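Local coordinates for protein transport protein HOFQ (Aggregatibacter actinomycetemcomitans, PDB 2Y3M) that is a competence secretin of the outer membrane whose extra-membranous domains bind DNA, probably during DNA uptake, at residues B[5-17]-B[65-77]. Sequence-based numbering, arbitrary orientation.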
loop_
_atom_site.group_PDB
_atom_site.type_symbol
_atom_site.label_atom_id
_atom_site.label_comp_id
_atom_site.label_asym_id
_atom_site.label_seq_id
_atom_site.Cartn_x
_atom_site.Cartn_y
_atom_site.Cartn_z
ATOM N N ASN B 5 31.489 1.301 10.120
ATOM C CA ASN B 5 30.335 0.590 10.746
ATOM C C ASN B 5 29.459 -0.143 9.712
ATOM O O ASN B 5 28.771 0.499 8.912
ATOM C CB ASN B 5 29.499 1.572 11.571
ATOM C CG ASN B 5 29.051 0.988 12.900
ATOM O OD1 ASN B 5 29.813 0.298 13.582
ATOM N ND2 ASN B 5 27.812 1.279 13.284
ATOM N N PRO B 6 29.491 -1.491 9.723
ATOM C CA PRO B 6 28.766 -2.321 8.746
ATOM C C PRO B 6 27.240 -2.273 8.882
ATOM O O PRO B 6 26.708 -2.278 9.999
ATOM C CB PRO B 6 29.286 -3.737 9.028
ATOM C CG PRO B 6 29.765 -3.695 10.438
ATOM C CD PRO B 6 30.309 -2.310 10.638
ATOM N N VAL B 7 26.557 -2.229 7.737
ATOM C CA VAL B 7 25.101 -2.122 7.684
ATOM C C VAL B 7 24.464 -3.187 6.800
ATOM O O VAL B 7 25.074 -3.660 5.837
ATOM C CB VAL B 7 24.621 -0.724 7.169
ATOM C CG1 VAL B 7 25.020 0.393 8.132
ATOM C CG2 VAL B 7 25.124 -0.442 5.745
ATOM N N PHE B 8 23.236 -3.562 7.145
ATOM C CA PHE B 8 22.384 -4.338 6.257
ATOM C C PHE B 8 21.613 -3.362 5.375
ATOM O O PHE B 8 21.240 -2.271 5.808
ATOM C CB PHE B 8 21.430 -5.231 7.052
ATOM C CG PHE B 8 22.120 -6.336 7.812
ATOM C CD1 PHE B 8 22.379 -7.563 7.201
ATOM C CD2 PHE B 8 22.514 -6.149 9.140
ATOM C CE1 PHE B 8 23.016 -8.590 7.899
ATOM C CE2 PHE B 8 23.155 -7.167 9.848
ATOM C CZ PHE B 8 23.408 -8.390 9.227
ATOM N N SER B 9 21.392 -3.755 4.128
ATOM C CA SER B 9 20.765 -2.890 3.144
ATOM C C SER B 9 19.771 -3.677 2.314
ATOM O O SER B 9 20.061 -4.792 1.888
ATOM C CB SER B 9 21.821 -2.282 2.230
ATOM O OG SER B 9 21.307 -1.146 1.572
ATOM N N ILE B 10 18.596 -3.096 2.095
ATOM C CA ILE B 10 17.587 -3.720 1.250
ATOM C C ILE B 10 16.863 -2.684 0.382
ATOM O O ILE B 10 16.518 -1.589 0.837
ATOM C CB ILE B 10 16.599 -4.590 2.079
ATOM C CG1 ILE B 10 15.651 -5.374 1.156
ATOM C CG2 ILE B 10 15.856 -3.741 3.107
ATOM C CD1 ILE B 10 14.785 -6.398 1.872
ATOM N N ARG B 11 16.674 -3.039 -0.883
ATOM C CA ARG B 11 15.988 -2.183 -1.833
ATOM C C ARG B 11 14.533 -2.625 -1.979
ATOM O O ARG B 11 14.250 -3.805 -2.189
ATOM C CB ARG B 11 16.720 -2.201 -3.177
ATOM C CG ARG B 11 16.134 -1.282 -4.240
ATOM C CD ARG B 11 17.111 -1.098 -5.397
ATOM N NE ARG B 11 18.247 -0.260 -5.012
ATOM C CZ ARG B 11 18.354 1.036 -5.294
ATOM N NH1 ARG B 11 17.397 1.656 -5.975
ATOM N NH2 ARG B 11 19.422 1.715 -4.902
ATOM N N LEU B 12 13.619 -1.672 -1.831
ATOM C CA LEU B 12 12.200 -1.902 -2.080
ATOM C C LEU B 12 11.802 -1.203 -3.372
ATOM O O LEU B 12 11.915 0.019 -3.490
ATOM C CB LEU B 12 11.334 -1.394 -0.914
ATOM C CG LEU B 12 11.489 -1.956 0.510
ATOM C CD1 LEU B 12 10.398 -1.394 1.418
ATOM C CD2 LEU B 12 11.451 -3.476 0.530
ATOM N N LYS B 13 11.357 -1.988 -4.345
ATOM C CA LYS B 13 10.881 -1.458 -5.620
ATOM C C LYS B 13 9.354 -1.474 -5.621
ATOM O O LYS B 13 8.747 -2.398 -5.073
ATOM C CB LYS B 13 11.433 -2.296 -6.782
ATOM C CG LYS B 13 11.413 -1.586 -8.139
ATOM C CD LYS B 13 11.880 -2.485 -9.282
ATOM C CE LYS B 13 13.406 -2.514 -9.403
ATOM N NZ LYS B 13 13.870 -3.063 -10.716
ATOM N N GLN B 14 8.733 -0.452 -6.210
ATOM C CA GLN B 14 7.274 -0.431 -6.326
ATOM C C GLN B 14 6.801 -1.412 -7.386
ATOM O O GLN B 14 7.253 -1.370 -8.530
ATOM C CB GLN B 14 6.739 0.974 -6.614
ATOM C CG GLN B 14 6.221 1.695 -5.371
ATOM C CD GLN B 14 5.273 2.840 -5.690
ATOM O OE1 GLN B 14 5.248 3.349 -6.809
ATOM N NE2 GLN B 14 4.488 3.249 -4.698
ATOM N N ALA B 15 5.897 -2.296 -6.983
ATOM C CA ALA B 15 5.362 -3.337 -7.855
ATOM C C ALA B 15 4.517 -2.762 -8.998
ATOM O O ALA B 15 3.934 -1.685 -8.853
ATOM C CB ALA B 15 4.553 -4.334 -7.033
ATOM N N PRO B 16 4.462 -3.471 -10.145
ATOM C CA PRO B 16 3.584 -3.043 -11.244
ATOM C C PRO B 16 2.110 -3.097 -10.841
ATOM O O PRO B 16 1.617 -4.130 -10.383
ATOM C CB PRO B 16 3.888 -4.052 -12.359
ATOM C CG PRO B 16 5.246 -4.577 -12.034
ATOM C CD PRO B 16 5.302 -4.617 -10.536
ATOM N N LEU B 17 1.424 -1.977 -11.009
ATOM C CA LEU B 17 0.066 -1.817 -10.501
ATOM C C LEU B 17 -1.031 -2.232 -11.496
ATOM O O LEU B 17 -1.975 -2.933 -11.124
ATOM C CB LEU B 17 -0.139 -0.374 -9.999
ATOM C CG LEU B 17 0.233 0.804 -10.917
ATOM C CD1 LEU B 17 -0.990 1.308 -11.672
ATOM C CD2 LEU B 17 0.857 1.949 -10.125
ATOM N N ASP B 65 -0.057 -5.574 -1.364
ATOM C CA ASP B 65 1.323 -5.223 -1.050
ATOM C C ASP B 65 1.968 -4.557 -2.267
ATOM O O ASP B 65 2.120 -5.174 -3.320
ATOM C CB ASP B 65 2.128 -6.446 -0.598
ATOM C CG ASP B 65 3.344 -6.066 0.244
ATOM O OD1 ASP B 65 4.147 -5.211 -0.195
ATOM O OD2 ASP B 65 3.495 -6.625 1.352
ATOM N N LEU B 66 2.346 -3.292 -2.095
ATOM C CA LEU B 66 2.870 -2.466 -3.181
ATOM C C LEU B 66 4.379 -2.623 -3.423
ATOM O O LEU B 66 4.910 -2.092 -4.401
ATOM C CB LEU B 66 2.524 -0.987 -2.930
ATOM C CG LEU B 66 1.047 -0.564 -2.836
ATOM C CD1 LEU B 66 0.941 0.871 -2.360
ATOM C CD2 LEU B 66 0.281 -0.744 -4.156
ATOM N N TRP B 67 5.063 -3.362 -2.553
ATOM C CA TRP B 67 6.524 -3.400 -2.586
ATOM C C TRP B 67 7.106 -4.786 -2.816
ATOM O O TRP B 67 6.700 -5.760 -2.180
ATOM C CB TRP B 67 7.090 -2.803 -1.300
ATOM C CG TRP B 67 6.523 -1.456 -1.000
ATOM C CD1 TRP B 67 5.434 -1.181 -0.226
ATOM C CD2 TRP B 67 6.997 -0.199 -1.492
ATOM N NE1 TRP B 67 5.205 0.171 -0.195
ATOM C CE2 TRP B 67 6.150 0.801 -0.962
ATOM C CE3 TRP B 67 8.062 0.182 -2.323
ATOM C CZ2 TRP B 67 6.331 2.162 -1.235
ATOM C CZ3 TRP B 67 8.247 1.536 -2.591
ATOM C CH2 TRP B 67 7.379 2.511 -2.048
ATOM N N GLN B 68 8.058 -4.862 -3.737
ATOM C CA GLN B 68 8.851 -6.070 -3.910
ATOM C C GLN B 68 10.269 -5.836 -3.409
ATOM O O GLN B 68 10.850 -4.763 -3.596
ATOM C CB GLN B 68 8.832 -6.573 -5.359
ATOM C CG GLN B 68 9.094 -5.520 -6.431
ATOM C CD GLN B 68 8.524 -5.919 -7.789
ATOM O OE1 GLN B 68 7.487 -6.584 -7.875
ATOM N NE2 GLN B 68 9.201 -5.508 -8.857
ATOM N N GLU B 69 10.809 -6.845 -2.740
ATOM C CA GLU B 69 12.122 -6.731 -2.132
ATOM C C GLU B 69 13.147 -7.615 -2.828
ATOM O O GLU B 69 12.887 -8.786 -3.122
ATOM C CB GLU B 69 12.066 -7.023 -0.624
ATOM C CG GLU B 69 11.002 -8.028 -0.186
ATOM C CD GLU B 69 11.121 -8.424 1.280
ATOM O OE1 GLU B 69 12.254 -8.500 1.802
ATOM O OE2 GLU B 69 10.074 -8.677 1.912
ATOM N N ASN B 70 14.302 -7.023 -3.110
ATOM C CA ASN B 70 15.448 -7.744 -3.631
ATOM C C ASN B 70 16.255 -8.292 -2.454
ATOM O O ASN B 70 15.889 -8.069 -1.299
ATOM C CB ASN B 70 16.287 -6.816 -4.516
ATOM C CG ASN B 70 15.523 -6.334 -5.749
ATOM O OD1 ASN B 70 15.436 -5.132 -6.012
ATOM N ND2 ASN B 70 14.955 -7.276 -6.503
ATOM N N GLY B 71 17.334 -9.017 -2.731
ATOM C CA GLY B 71 18.166 -9.570 -1.664
ATOM C C GLY B 71 18.708 -8.517 -0.711
ATOM O O GLY B 71 18.793 -7.336 -1.056
ATOM N N ILE B 72 19.065 -8.945 0.496
ATOM C CA ILE B 72 19.702 -8.060 1.468
ATOM C C ILE B 72 21.205 -7.969 1.188
ATOM O O ILE B 72 21.846 -8.956 0.819
ATOM C CB ILE B 72 19.439 -8.491 2.929
ATOM C CG1 ILE B 72 17.938 -8.633 3.201
ATOM C CG2 ILE B 72 20.038 -7.489 3.916
ATOM C CD1 ILE B 72 17.447 -10.065 3.242
ATOM N N TYR B 73 21.747 -6.767 1.347
ATOM C CA TYR B 73 23.147 -6.495 1.082
ATOM C C TYR B 73 23.816 -6.077 2.397
ATOM O O TYR B 73 23.323 -5.194 3.094
ATOM C CB TYR B 73 23.239 -5.405 0.001
ATOM C CG TYR B 73 24.611 -5.126 -0.585
ATOM C CD1 TYR B 73 25.431 -6.159 -1.051
ATOM C CD2 TYR B 73 25.070 -3.814 -0.720
ATOM C CE1 TYR B 73 26.691 -5.888 -1.609
ATOM C CE2 TYR B 73 26.323 -3.530 -1.275
ATOM C CZ TYR B 73 27.127 -4.571 -1.717
ATOM O OH TYR B 73 28.362 -4.290 -2.260
ATOM N N TYR B 74 24.917 -6.738 2.749
ATOM C CA TYR B 74 25.651 -6.434 3.982
ATOM C C TYR B 74 27.073 -5.976 3.653
ATOM O O TYR B 74 27.873 -6.735 3.105
ATOM C CB TYR B 74 25.649 -7.645 4.928
ATOM C CG TYR B 74 26.487 -7.475 6.180
ATOM C CD1 TYR B 74 26.033 -6.705 7.261
ATOM C CD2 TYR B 74 27.735 -8.088 6.286
ATOM C CE1 TYR B 74 26.816 -6.550 8.413
ATOM C CE2 TYR B 74 28.523 -7.939 7.426
ATOM C CZ TYR B 74 28.064 -7.172 8.481
ATOM O OH TYR B 74 28.861 -7.045 9.600
ATOM N N PHE B 75 27.376 -4.723 3.986
ATOM C CA PHE B 75 28.630 -4.094 3.579
ATOM C C PHE B 75 28.999 -2.958 4.528
ATOM O O PHE B 75 28.191 -2.561 5.371
ATOM C CB PHE B 75 28.511 -3.570 2.138
ATOM C CG PHE B 75 27.627 -2.354 1.996
ATOM C CD1 PHE B 75 26.243 -2.454 2.137
ATOM C CD2 PHE B 75 28.182 -1.107 1.717
ATOM C CE1 PHE B 75 25.429 -1.330 2.006
ATOM C CE2 PHE B 75 27.377 0.021 1.580
ATOM C CZ PHE B 75 25.998 -0.090 1.726
ATOM N N THR B 76 30.216 -2.432 4.378
ATOM C CA THR B 76 30.671 -1.278 5.154
ATOM C C THR B 76 30.446 0.012 4.372
ATOM O O THR B 76 30.938 0.170 3.249
ATOM C CB THR B 76 32.153 -1.416 5.577
ATOM O OG1 THR B 76 32.299 -2.577 6.400
ATOM C CG2 THR B 76 32.622 -0.199 6.366
ATOM N N LYS B 77 29.697 0.925 4.989
ATOM C CA LYS B 77 29.275 2.177 4.370
ATOM C C LYS B 77 30.414 3.196 4.337
ATOM O O LYS B 77 31.347 3.080 3.539
ATOM C CB LYS B 77 28.082 2.743 5.143
ATOM C CG LYS B 77 27.183 3.674 4.358
ATOM C CD LYS B 77 26.044 4.163 5.239
ATOM C CE LYS B 77 25.416 5.442 4.701
ATOM N NZ LYS B 77 24.547 5.188 3.519
HETATM O O HOH W 1 18.732 -4.567 -1.773
#
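Phe8 and Tyr74 meet on one face of an antiparallel beta ribbon formed by strands 6-14 and 67-76. These are neighbours in a five-stranded antiparallel sheet, and 6-14 is an outermost strand of it within the chain. CD1 of Tyr74 sits over the centre of the Phe8 ring, 3.6 Å from Phe8 CE1, with the two planes turned 39° apart. With chi1 at 175°, Tyr74 holds its ring beside Phe8, on the side toward Pro6, and OH comes within 3.4 Å of Pro6 CB. Toward the other end of the same face, Gln14 CG lies over the six-membered ring of Trp67 in a CH-pi contact, 3.8 Å from its centroid. On the opposite face, Ser9 CB touches the edge of the Phe75 ring.

Paired backbone bonds join Val7 with Phe75 and Lys13 with Gln68. Between Ser9-Tyr73 and Leu12-Glu69 the register slips by one residue, consistent with a beta bulge opposite Arg11 at Asn70 and Gly71. There a water accepts from Arg11 N and donates to Gly71 O.

Strand 137-141 continues the sheet beside 67-76, and Met121 and Thr125 of helix 117-125 pack on Phe8 and Tyr74. Residues Phe8 to Lys13 also pair antiparallel with a strand of the second subunit, so the sheet runs on across the interface. Arg11 and Glu69 form salt bridges there with Asp35 and Lys62 of that subunit. At the start of strand 67-76, an Asx turn is closed by Trp67 N bonding to Asp65 OD1 at 3.1 Å, through the oxygen's anti lone pair.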